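Local coordinates for putative sugar binding protein (Geobacillus stearothermophilus, PDB 6GT9) that binds galactose and probably acts as the sugar-recognising part of a three-component sensing system linked to galactan utilization, at residues A30-E38 / V88-L96; G152-L163 / G184-I195. All coordinates share one frame; numbering follows the deposited sequence.

How the contacts relate
Contacts 1 and 2 sit in the two domains of a sugar-binding protein of the periplasmic-binding type, their centres about 32 Å apart on opposite sides of the chain's centre. They come in series along the chain, contact 1 first. Each belongs to its own six-stranded sheet, and both sheets run in the strand order 2-1-3-4-5-6: contact 1 joins the first strand (32-36) to the third (90-93), whereas contact 2 joins the first (154-160) to the second (185-192), an outermost strand. Galactose lies where the loops after these strands converge. There the two contacts meet by packing, Glu-38 CD lying 4.0 Å from Ile-195 CD1, and both residues touch the sugar, so each domain supplies part of one pocket.

Contact 1: A30-E38 / V88-L96; sequences AYHFVLVPE and VDGIITQGL. With GAL (beta-D-galactopyranose), chain E.
Glu-38 and Gln-94 meet at the sugar end of two neighbouring parallel strands. Gln-94 NE2 donates to Glu-38 OE1 (3.1 Å) from above the carboxylate plane, while the acceptor lies nearly in the plane of the amide. The same OE1 receives galactose O4 at 2.6 Å; Glu-38 reaches it with CG anti to the backbone N (chi1 -174°) and the chain extended. Gln-94 NE2 is also hydrogen-bonded to Asp-119, another galactose-binding residue. With an alanine in place of Glu-38, galactose O4 would probably lose this acceptor and the Gln-94 amide one of the bonds that hold it. At the far end, Asp-89 grips the backbone of His-32 twice: its anti OD2 lone pair takes the His-32 N-H at 2.6 Å, almost straight (171°), and its own N donates to His-32 O. Between these ends the ladder is ordinary backbone bonding, such as Ile-92 N to Val-34 O at 2.8 Å. Apolar contacts flank it: Leu-35 CD1 rests on Ile-92 CG2 (3.7 Å), and Val-34 CG2 on Val-88 CG1 (3.8 Å). Strand 62-65 pairs with the other edge of 32-36. Helix 73-85 packs on Val-36 and Ile-91, helix 269-284 on Phe-33 and Ile-92, and helix 43-59 on Leu-35.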
loop_
_atom_site.group_PDB
_atom_site.type_symbol
_atom_site.label_atom_id
_atom_site.label_comp_id
_atom_site.label_asym_id
_atom_site.label_seq_id
_atom_site.Cartn_x
_atom_site.Cartn_y
_atom_site.Cartn_z
ATOM N N ALA A 30 -4.324 -24.222 19.083
ATOM C CA ALA A 30 -3.457 -23.137 18.654
ATOM C C ALA A 30 -4.143 -21.790 18.814
ATOM O O ALA A 30 -5.371 -21.691 18.869
ATOM C CB ALA A 30 -3.042 -23.340 17.194
ATOM N N TYR A 31 -3.328 -20.745 18.897
ATOM C CA TYR A 31 -3.843 -19.395 18.724
ATOM C C TYR A 31 -4.333 -19.214 17.291
ATOM O O TYR A 31 -3.741 -19.738 16.349
ATOM C CB TYR A 31 -2.757 -18.360 19.033
ATOM C CG TYR A 31 -2.336 -18.307 20.494
ATOM C CD1 TYR A 31 -3.203 -17.822 21.460
ATOM C CD2 TYR A 31 -1.068 -18.713 20.896
ATOM C CE1 TYR A 31 -2.833 -17.755 22.790
ATOM C CE2 TYR A 31 -0.687 -18.647 22.238
ATOM C CZ TYR A 31 -1.579 -18.162 23.175
ATOM O OH TYR A 31 -1.241 -18.084 24.514
ATOM N N HIS A 32 -5.400 -18.441 17.124
ATOM C CA HIS A 32 -5.952 -18.132 15.807
ATOM C C HIS A 32 -5.814 -16.631 15.575
ATOM O O HIS A 32 -6.458 -15.833 16.266
ATOM C CB HIS A 32 -7.415 -18.569 15.708
ATOM C CG HIS A 32 -7.636 -20.034 15.964
ATOM N ND1 HIS A 32 -7.290 -21.014 15.059
ATOM C CD2 HIS A 32 -8.184 -20.680 17.021
ATOM C CE1 HIS A 32 -7.599 -22.202 15.552
ATOM N NE2 HIS A 32 -8.147 -22.025 16.739
ATOM N N PHE A 33 -4.964 -16.252 14.615
ATOM C CA PHE A 33 -4.808 -14.875 14.163
ATOM C C PHE A 33 -5.411 -14.744 12.771
ATOM O O PHE A 33 -5.239 -15.633 11.931
ATOM C CB PHE A 33 -3.334 -14.444 14.070
ATOM C CG PHE A 33 -2.555 -14.542 15.365
ATOM C CD1 PHE A 33 -3.193 -14.733 16.586
ATOM C CD2 PHE A 33 -1.173 -14.425 15.341
ATOM C CE1 PHE A 33 -2.454 -14.822 17.765
ATOM C CE2 PHE A 33 -0.434 -14.508 16.509
ATOM C CZ PHE A 33 -1.084 -14.721 17.723
ATOM N N VAL A 34 -6.094 -13.633 12.515
ATOM C CA VAL A 34 -6.666 -13.358 11.204
ATOM C C VAL A 34 -5.907 -12.193 10.584
ATOM O O VAL A 34 -5.674 -11.176 11.245
ATOM C CB VAL A 34 -8.169 -13.046 11.287
ATOM C CG1 VAL A 34 -8.714 -12.713 9.882
ATOM C CG2 VAL A 34 -8.935 -14.242 11.900
ATOM N N LEU A 35 -5.522 -12.342 9.322
ATOM C CA LEU A 35 -4.941 -11.256 8.537
ATOM C C LEU A 35 -5.948 -10.906 7.455
ATOM O O LEU A 35 -6.349 -11.779 6.679
ATOM C CB LEU A 35 -3.600 -11.659 7.922
ATOM C CG LEU A 35 -3.004 -10.700 6.883
ATOM C CD1 LEU A 35 -2.661 -9.340 7.489
ATOM C CD2 LEU A 35 -1.780 -11.326 6.222
ATOM N N VAL A 36 -6.376 -9.649 7.425
ATOM C CA VAL A 36 -7.360 -9.176 6.458
ATOM C C VAL A 36 -6.633 -8.292 5.447
ATOM O O VAL A 36 -6.140 -7.216 5.818
ATOM C CB VAL A 36 -8.498 -8.408 7.140
ATOM C CG1 VAL A 36 -9.496 -7.928 6.096
ATOM C CG2 VAL A 36 -9.169 -9.284 8.194
ATOM N N PRO A 37 -6.512 -8.703 4.189
ATOM C CA PRO A 37 -5.897 -7.843 3.176
ATOM C C PRO A 37 -6.919 -6.881 2.581
ATOM O O PRO A 37 -8.127 -7.028 2.749
ATOM C CB PRO A 37 -5.425 -8.843 2.123
ATOM C CG PRO A 37 -6.544 -9.861 2.134
ATOM C CD PRO A 37 -6.909 -10.007 3.618
ATOM N N GLU A 38 -6.403 -5.875 1.869
ATOM C CA GLU A 38 -7.281 -4.958 1.156
ATOM C C GLU A 38 -8.090 -5.703 0.099
ATOM O O GLU A 38 -9.263 -5.399 -0.122
ATOM C CB GLU A 38 -6.453 -3.838 0.515
ATOM C CG GLU A 38 -7.239 -2.718 -0.150
ATOM C CD GLU A 38 -6.324 -1.543 -0.525
ATOM O OE1 GLU A 38 -5.109 -1.643 -0.249
ATOM O OE2 GLU A 38 -6.808 -0.534 -1.087
ATOM N N VAL A 88 -11.561 -14.900 17.710
ATOM C CA VAL A 88 -10.184 -15.210 17.353
ATOM C C VAL A 88 -9.271 -14.485 18.336
ATOM O O VAL A 88 -9.720 -13.608 19.088
ATOM C CB VAL A 88 -9.860 -14.820 15.894
ATOM C CG1 VAL A 88 -10.774 -15.555 14.905
ATOM C CG2 VAL A 88 -9.943 -13.305 15.701
ATOM N N ASP A 89 -7.984 -14.839 18.334
ATOM C CA ASP A 89 -7.053 -14.333 19.337
ATOM C C ASP A 89 -6.403 -13.008 18.952
ATOM O O ASP A 89 -5.855 -12.318 19.822
ATOM C CB ASP A 89 -5.987 -15.397 19.615
ATOM C CG ASP A 89 -6.605 -16.709 20.050
ATOM O OD1 ASP A 89 -7.170 -16.735 21.151
ATOM O OD2 ASP A 89 -6.584 -17.693 19.276
ATOM N N GLY A 90 -6.468 -12.625 17.683
ATOM C CA GLY A 90 -5.929 -11.343 17.271
ATOM C C GLY A 90 -6.313 -11.086 15.830
ATOM O O GLY A 90 -6.545 -12.039 15.080
ATOM N N ILE A 91 -6.390 -9.813 15.433
ATOM C CA ILE A 91 -6.819 -9.417 14.095
ATOM C C ILE A 91 -5.806 -8.413 13.563
ATOM O O ILE A 91 -5.463 -7.440 14.250
ATOM C CB ILE A 91 -8.238 -8.817 14.110
ATOM C CG1 ILE A 91 -9.256 -9.898 14.517
ATOM C CG2 ILE A 91 -8.591 -8.236 12.764
ATOM C CD1 ILE A 91 -10.683 -9.410 14.666
ATOM N N ILE A 92 -5.299 -8.673 12.367
ATOM C CA ILE A 92 -4.316 -7.823 11.702
ATOM C C ILE A 92 -4.960 -7.286 10.434
ATOM O O ILE A 92 -5.439 -8.068 9.602
ATOM C CB ILE A 92 -3.029 -8.602 11.382
ATOM C CG1 ILE A 92 -2.476 -9.255 12.654
ATOM C CG2 ILE A 92 -1.981 -7.679 10.708
ATOM C CD1 ILE A 92 -1.489 -10.389 12.400
ATOM N N THR A 93 -4.965 -5.961 10.282
ATOM C CA THR A 93 -5.706 -5.323 9.203
ATOM C C THR A 93 -5.158 -3.925 8.950
ATOM O O THR A 93 -4.577 -3.299 9.834
ATOM C CB THR A 93 -7.194 -5.210 9.541
ATOM O OG1 THR A 93 -7.883 -4.574 8.464
ATOM C CG2 THR A 93 -7.362 -4.366 10.793
ATOM N N GLN A 94 -5.397 -3.427 7.743
ATOM C CA GLN A 94 -5.233 -2.001 7.493
ATOM C C GLN A 94 -6.268 -1.223 8.292
ATOM O O GLN A 94 -7.403 -1.674 8.485
ATOM C CB GLN A 94 -5.432 -1.682 6.018
ATOM C CG GLN A 94 -4.385 -2.176 5.066
ATOM C CD GLN A 94 -4.962 -2.248 3.660
ATOM O OE1 GLN A 94 -5.921 -2.979 3.432
ATOM N NE2 GLN A 94 -4.410 -1.455 2.725
ATOM N N GLY A 95 -5.873 -0.051 8.770
ATOM C CA GLY A 95 -6.861 0.916 9.200
ATOM C C GLY A 95 -7.227 1.718 7.974
ATOM O O GLY A 95 -6.765 2.850 7.814
ATOM N N LEU A 96 -8.033 1.123 7.083
ATOM C CA LEU A 96 -8.100 1.590 5.697
ATOM C C LEU A 96 -8.614 3.022 5.599
ATOM O O LEU A 96 -8.112 3.815 4.788
ATOM C CB LEU A 96 -8.969 0.645 4.875
ATOM C CG LEU A 96 -8.803 0.682 3.361
ATOM C CD1 LEU A 96 -7.321 0.589 2.983
ATOM C CD2 LEU A 96 -9.589 -0.472 2.760
HETATM C C1 GAL E . 0.385 -1.102 -2.278
HETATM C C2 GAL E . -0.339 -0.867 -0.967
HETATM C C3 GAL E . -1.322 -2.008 -0.651
HETATM C C4 GAL E . -2.297 -2.190 -1.802
HETATM C C5 GAL E . -1.550 -2.338 -3.116
HETATM C C6 GAL E . -2.484 -2.339 -4.329
HETATM O O1 GAL E . 1.256 -0.020 -2.544
HETATM O O2 GAL E . 0.591 -0.773 0.122
HETATM O O3 GAL E . -2.095 -1.671 0.460
HETATM O O4 GAL E . -3.185 -1.070 -1.883
HETATM O O5 GAL E . -0.571 -1.246 -3.348
HETATM O O6 GAL E . -1.826 -2.844 -5.470
#

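Contact 2: G152-L163 / G184-I195; sequences GKATVAIITGSL and GIRIVAIEESHI. With GAL (beta-D-galactopyranose), chain E.
Strands 154-160 and 185-192, paired through residues such as Val-156 and Ile-187, are the two strands of a beta-alpha-beta crossover linked by helix 166-179; 185-192 is the edge strand of the second domain's sheet and 154-160 its inner neighbour, itself paired with 216-219. They run parallel, 12° apart. A beta bulge interrupts the pairing: Val-156 O accepts Val-188 N at 2.8 Å, but Ile-158 N then bonds Ala-189 O, so Val-188 and Ala-189 together face Ala-157. The extra residue leaves Ala-189 N buried without a partner in the model. Ile-187 and Ile-190 face helix 166-179; Ile-158 runs alongside Ile-190, CB to CG1 4.0 Å, while its CD1 crosses to Ile-187 CG2 (3.9 Å). At the strand starts a water bridges Gly-152 O and Gly-184 N. At the other end, Leu-163 N, beyond its strand, donates to Glu-192 OE2 (2.8 Å), on the last residue of the partner strand, from above the carboxylate plane. Leu-163 CG comes within 3.4 Å of Glu-192 CD, the side chains roughly perpendicular. Gly-161 is tightly placed, since a beta carbon there would press on Ile-195. With CG2 anti to its carbonyl carbon (chi1 66° for CG1), Ile-195 sets that methyl 3.6 Å from galactose C6.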
loop_
_atom_site.group_PDB
_atom_site.type_symbol
_atom_site.label_atom_id
_atom_site.label_comp_id
_atom_site.label_asym_id
_atom_site.label_seq_id
_atom_site.Cartn_x
_atom_site.Cartn_y
_atom_site.Cartn_z
ATOM N N GLY A 152 12.825 19.850 -11.637
ATOM C CA GLY A 152 11.813 20.805 -11.237
ATOM C C GLY A 152 10.813 21.197 -12.301
ATOM O O GLY A 152 10.072 22.168 -12.099
ATOM N N LYS A 153 10.746 20.467 -13.415
ATOM C CA LYS A 153 9.885 20.824 -14.539
ATOM C C LYS A 153 9.102 19.596 -15.003
ATOM O O LYS A 153 9.681 18.660 -15.564
ATOM C CB LYS A 153 10.729 21.410 -15.671
ATOM C CG LYS A 153 11.502 22.652 -15.219
ATOM C CD LYS A 153 12.695 22.958 -16.107
ATOM C CE LYS A 153 13.823 21.942 -15.926
ATOM N NZ LYS A 153 15.043 22.363 -16.685
ATOM N N ALA A 154 7.787 19.601 -14.785
ATOM C CA ALA A 154 6.975 18.438 -15.119
ATOM C C ALA A 154 5.502 18.802 -15.082
ATOM O O ALA A 154 5.069 19.583 -14.231
ATOM C CB ALA A 154 7.242 17.270 -14.154
ATOM N N THR A 155 4.741 18.218 -16.009
ATOM C CA THR A 155 3.289 18.289 -16.026
ATOM C C THR A 155 2.784 16.923 -15.563
ATOM O O THR A 155 2.874 15.939 -16.306
ATOM C CB THR A 155 2.767 18.642 -17.421
ATOM O OG1 THR A 155 3.291 19.921 -17.815
ATOM C CG2 THR A 155 1.244 18.699 -17.418
ATOM N N VAL A 156 2.258 16.867 -14.339
ATOM C CA VAL A 156 2.100 15.620 -13.599
ATOM C C VAL A 156 0.639 15.204 -13.567
ATOM O O VAL A 156 -0.242 16.018 -13.266
ATOM C CB VAL A 156 2.638 15.756 -12.164
ATOM C CG1 VAL A 156 2.428 14.464 -11.399
ATOM C CG2 VAL A 156 4.111 16.148 -12.193
ATOM N N ALA A 157 0.393 13.926 -13.827
ATOM C CA ALA A 157 -0.857 13.272 -13.473
ATOM C C ALA A 157 -0.587 12.206 -12.423
ATOM O O ALA A 157 0.473 11.572 -12.421
ATOM C CB ALA A 157 -1.528 12.636 -14.696
ATOM N N ILE A 158 -1.576 11.993 -11.554
ATOM C CA ILE A 158 -1.484 11.063 -10.434
ATOM C C ILE A 158 -2.547 10.001 -10.619
ATOM O O ILE A 158 -3.714 10.319 -10.876
ATOM C CB ILE A 158 -1.679 11.758 -9.075
ATOM C CG1 ILE A 158 -0.566 12.767 -8.829
ATOM C CG2 ILE A 158 -1.759 10.706 -7.935
ATOM C CD1 ILE A 158 -0.680 13.512 -7.492
ATOM N N ILE A 159 -2.142 8.746 -10.518
ATOM C CA ILE A 159 -3.076 7.639 -10.382
ATOM C C ILE A 159 -2.912 7.074 -8.974
ATOM O O ILE A 159 -1.799 6.741 -8.549
ATOM C CB ILE A 159 -2.852 6.600 -11.488
ATOM C CG1 ILE A 159 -3.053 7.308 -12.838
ATOM C CG2 ILE A 159 -3.789 5.422 -11.335
ATOM C CD1 ILE A 159 -3.024 6.428 -14.013
ATOM N N THR A 160 -4.015 7.008 -8.235
ATOM C CA THR A 160 -4.002 6.587 -6.846
ATOM C C THR A 160 -4.996 5.442 -6.671
ATOM O O THR A 160 -5.965 5.322 -7.424
ATOM C CB THR A 160 -4.319 7.780 -5.911
ATOM O OG1 THR A 160 -4.078 7.423 -4.545
ATOM C CG2 THR A 160 -5.761 8.247 -6.066
ATOM N N GLY A 161 -4.733 4.582 -5.689
ATOM C CA GLY A 161 -5.612 3.436 -5.477
ATOM C C GLY A 161 -7.052 3.833 -5.202
ATOM O O GLY A 161 -7.985 3.219 -5.724
ATOM N N SER A 162 -7.250 4.859 -4.378
ATOM C CA SER A 162 -8.567 5.413 -4.090
ATOM C C SER A 162 -8.367 6.738 -3.374
ATOM O O SER A 162 -7.312 6.985 -2.792
ATOM C CB SER A 162 -9.421 4.460 -3.235
ATOM O OG SER A 162 -8.845 4.236 -1.963
ATOM N N LEU A 163 -9.402 7.576 -3.406
ATOM C CA LEU A 163 -9.352 8.878 -2.751
ATOM C C LEU A 163 -9.711 8.818 -1.276
ATOM O O LEU A 163 -9.530 9.818 -0.571
ATOM C CB LEU A 163 -10.297 9.857 -3.446
ATOM C CG LEU A 163 -9.936 10.140 -4.897
ATOM C CD1 LEU A 163 -11.027 10.961 -5.573
ATOM C CD2 LEU A 163 -8.592 10.841 -4.970
ATOM N N GLY A 184 7.784 24.904 -11.379
ATOM C CA GLY A 184 7.651 24.276 -12.676
ATOM C C GLY A 184 7.027 22.898 -12.679
ATOM O O GLY A 184 6.949 22.254 -13.731
ATOM N N ILE A 185 6.589 22.406 -11.527
ATOM C CA ILE A 185 5.839 21.158 -11.442
ATOM C C ILE A 185 4.391 21.509 -11.161
ATOM O O ILE A 185 4.092 22.175 -10.163
ATOM C CB ILE A 185 6.388 20.226 -10.355
ATOM C CG1 ILE A 185 7.775 19.726 -10.753
ATOM C CG2 ILE A 185 5.441 19.052 -10.168
ATOM C CD1 ILE A 185 8.484 19.013 -9.660
ATOM N N ARG A 186 3.494 21.041 -12.026
ATOM C CA ARG A 186 2.064 21.239 -11.862
ATOM C C ARG A 186 1.371 19.902 -11.970
ATOM O O ARG A 186 1.662 19.124 -12.883
ATOM C CB ARG A 186 1.480 22.172 -12.923
ATOM C CG ARG A 186 1.945 23.608 -12.782
ATOM C CD ARG A 186 2.396 24.190 -14.111
ATOM N NE ARG A 186 2.561 25.642 -14.067
ATOM C CZ ARG A 186 3.733 26.270 -14.144
ATOM N NH1 ARG A 186 4.873 25.584 -14.275
ATOM N NH2 ARG A 186 3.774 27.600 -14.106
ATOM N N ILE A 187 0.429 19.669 -11.061
ATOM C CA ILE A 187 -0.403 18.477 -11.064
ATOM C C ILE A 187 -1.717 18.836 -11.734
ATOM O O ILE A 187 -2.464 19.688 -11.236
ATOM C CB ILE A 187 -0.641 17.965 -9.641
ATOM C CG1 ILE A 187 0.700 17.788 -8.917
ATOM C CG2 ILE A 187 -1.453 16.695 -9.696
ATOM C CD1 ILE A 187 0.548 17.522 -7.441
ATOM N N VAL A 188 -2.014 18.178 -12.847
ATOM C CA VAL A 188 -3.177 18.526 -13.656
ATOM C C VAL A 188 -4.271 17.480 -13.596
ATOM O O VAL A 188 -5.345 17.693 -14.182
ATOM C CB VAL A 188 -2.778 18.792 -15.117
ATOM C CG1 VAL A 188 -1.715 19.876 -15.172
ATOM C CG2 VAL A 188 -2.276 17.521 -15.763
ATOM N N ALA A 189 -4.043 16.356 -12.925
ATOM C CA ALA A 189 -5.047 15.305 -12.894
ATOM C C ALA A 189 -4.715 14.331 -11.774
ATOM O O ALA A 189 -3.540 14.035 -11.528
ATOM C CB ALA A 189 -5.120 14.577 -14.245
ATOM N N ILE A 190 -5.757 13.867 -11.081
ATOM C CA ILE A 190 -5.675 12.807 -10.078
ATOM C C ILE A 190 -6.858 11.876 -10.325
ATOM O O ILE A 190 -8.009 12.325 -10.311
ATOM C CB ILE A 190 -5.710 13.357 -8.634
ATOM C CG1 ILE A 190 -4.636 14.435 -8.439
ATOM C CG2 ILE A 190 -5.538 12.238 -7.608
ATOM C CD1 ILE A 190 -4.583 15.039 -7.045
ATOM N N GLU A 191 -6.582 10.592 -10.581
ATOM C CA GLU A 191 -7.620 9.606 -10.870
ATOM C C GLU A 191 -7.403 8.340 -10.045
ATOM O O GLU A 191 -6.286 8.019 -9.639
ATOM C CB GLU A 191 -7.655 9.243 -12.364
ATOM C CG GLU A 191 -7.839 10.445 -13.297
ATOM C CD GLU A 191 -9.271 10.965 -13.340
ATOM O OE1 GLU A 191 -10.181 10.263 -12.840
ATOM O OE2 GLU A 191 -9.487 12.078 -13.874
ATOM N N GLU A 192 -8.496 7.611 -9.818
ATOM C CA GLU A 192 -8.505 6.388 -9.025
ATOM C C GLU A 192 -8.422 5.154 -9.915
ATOM O O GLU A 192 -9.110 5.061 -10.937
ATOM C CB GLU A 192 -9.774 6.307 -8.184
ATOM C CG GLU A 192 -9.926 7.439 -7.200
ATOM C CD GLU A 192 -11.245 7.377 -6.460
ATOM O OE1 GLU A 192 -12.249 7.896 -6.997
ATOM O OE2 GLU A 192 -11.281 6.802 -5.351
ATOM N N SER A 193 -7.605 4.191 -9.500
ATOM C CA SER A 193 -7.449 2.938 -10.228
ATOM C C SER A 193 -8.198 1.769 -9.595
ATOM O O SER A 193 -8.298 0.714 -10.224
ATOM C CB SER A 193 -5.965 2.572 -10.324
ATOM O OG SER A 193 -5.467 2.219 -9.031
ATOM N N HIS A 194 -8.689 1.918 -8.365
ATOM C CA HIS A 194 -9.286 0.802 -7.615
ATOM C C HIS A 194 -8.366 -0.419 -7.616
ATOM O O HIS A 194 -8.809 -1.568 -7.701
ATOM C CB HIS A 194 -10.682 0.491 -8.151
ATOM C CG HIS A 194 -11.604 1.659 -8.030
ATOM N ND1 HIS A 194 -11.948 2.454 -9.105
ATOM C CD2 HIS A 194 -12.160 2.241 -6.941
ATOM C CE1 HIS A 194 -12.721 3.441 -8.689
ATOM N NE2 HIS A 194 -12.865 3.334 -7.380
ATOM N N ILE A 195 -7.063 -0.139 -7.476
ATOM C CA ILE A 195 -5.939 -1.073 -7.393
ATOM C C ILE A 195 -5.996 -2.227 -8.390
ATOM O O ILE A 195 -5.550 -3.339 -8.089
ATOM C CB ILE A 195 -5.761 -1.603 -5.952
ATOM C CG1 ILE A 195 -6.926 -2.470 -5.481
ATOM C CG2 ILE A 195 -5.533 -0.453 -4.972
ATOM C CD1 ILE A 195 -6.590 -3.179 -4.182
HETATM C C1 GAL E . 0.385 -1.102 -2.278
HETATM C C2 GAL E . -0.339 -0.867 -0.967
HETATM C C3 GAL E . -1.322 -2.008 -0.651
HETATM C C4 GAL E . -2.297 -2.190 -1.802
HETATM C C5 GAL E . -1.550 -2.338 -3.116
HETATM C C6 GAL E . -2.484 -2.339 -4.329
HETATM O O1 GAL E . 1.256 -0.020 -2.544
HETATM O O2 GAL E . 0.591 -0.773 0.122
HETATM O O3 GAL E . -2.095 -1.671 0.460
HETATM O O4 GAL E . -3.185 -1.070 -1.883
HETATM O O5 GAL E . -0.571 -1.246 -3.348
HETATM O O6 GAL E . -1.826 -2.844 -5.470
HETATM O O HOH W 1 10.469 24.210 -10.561
#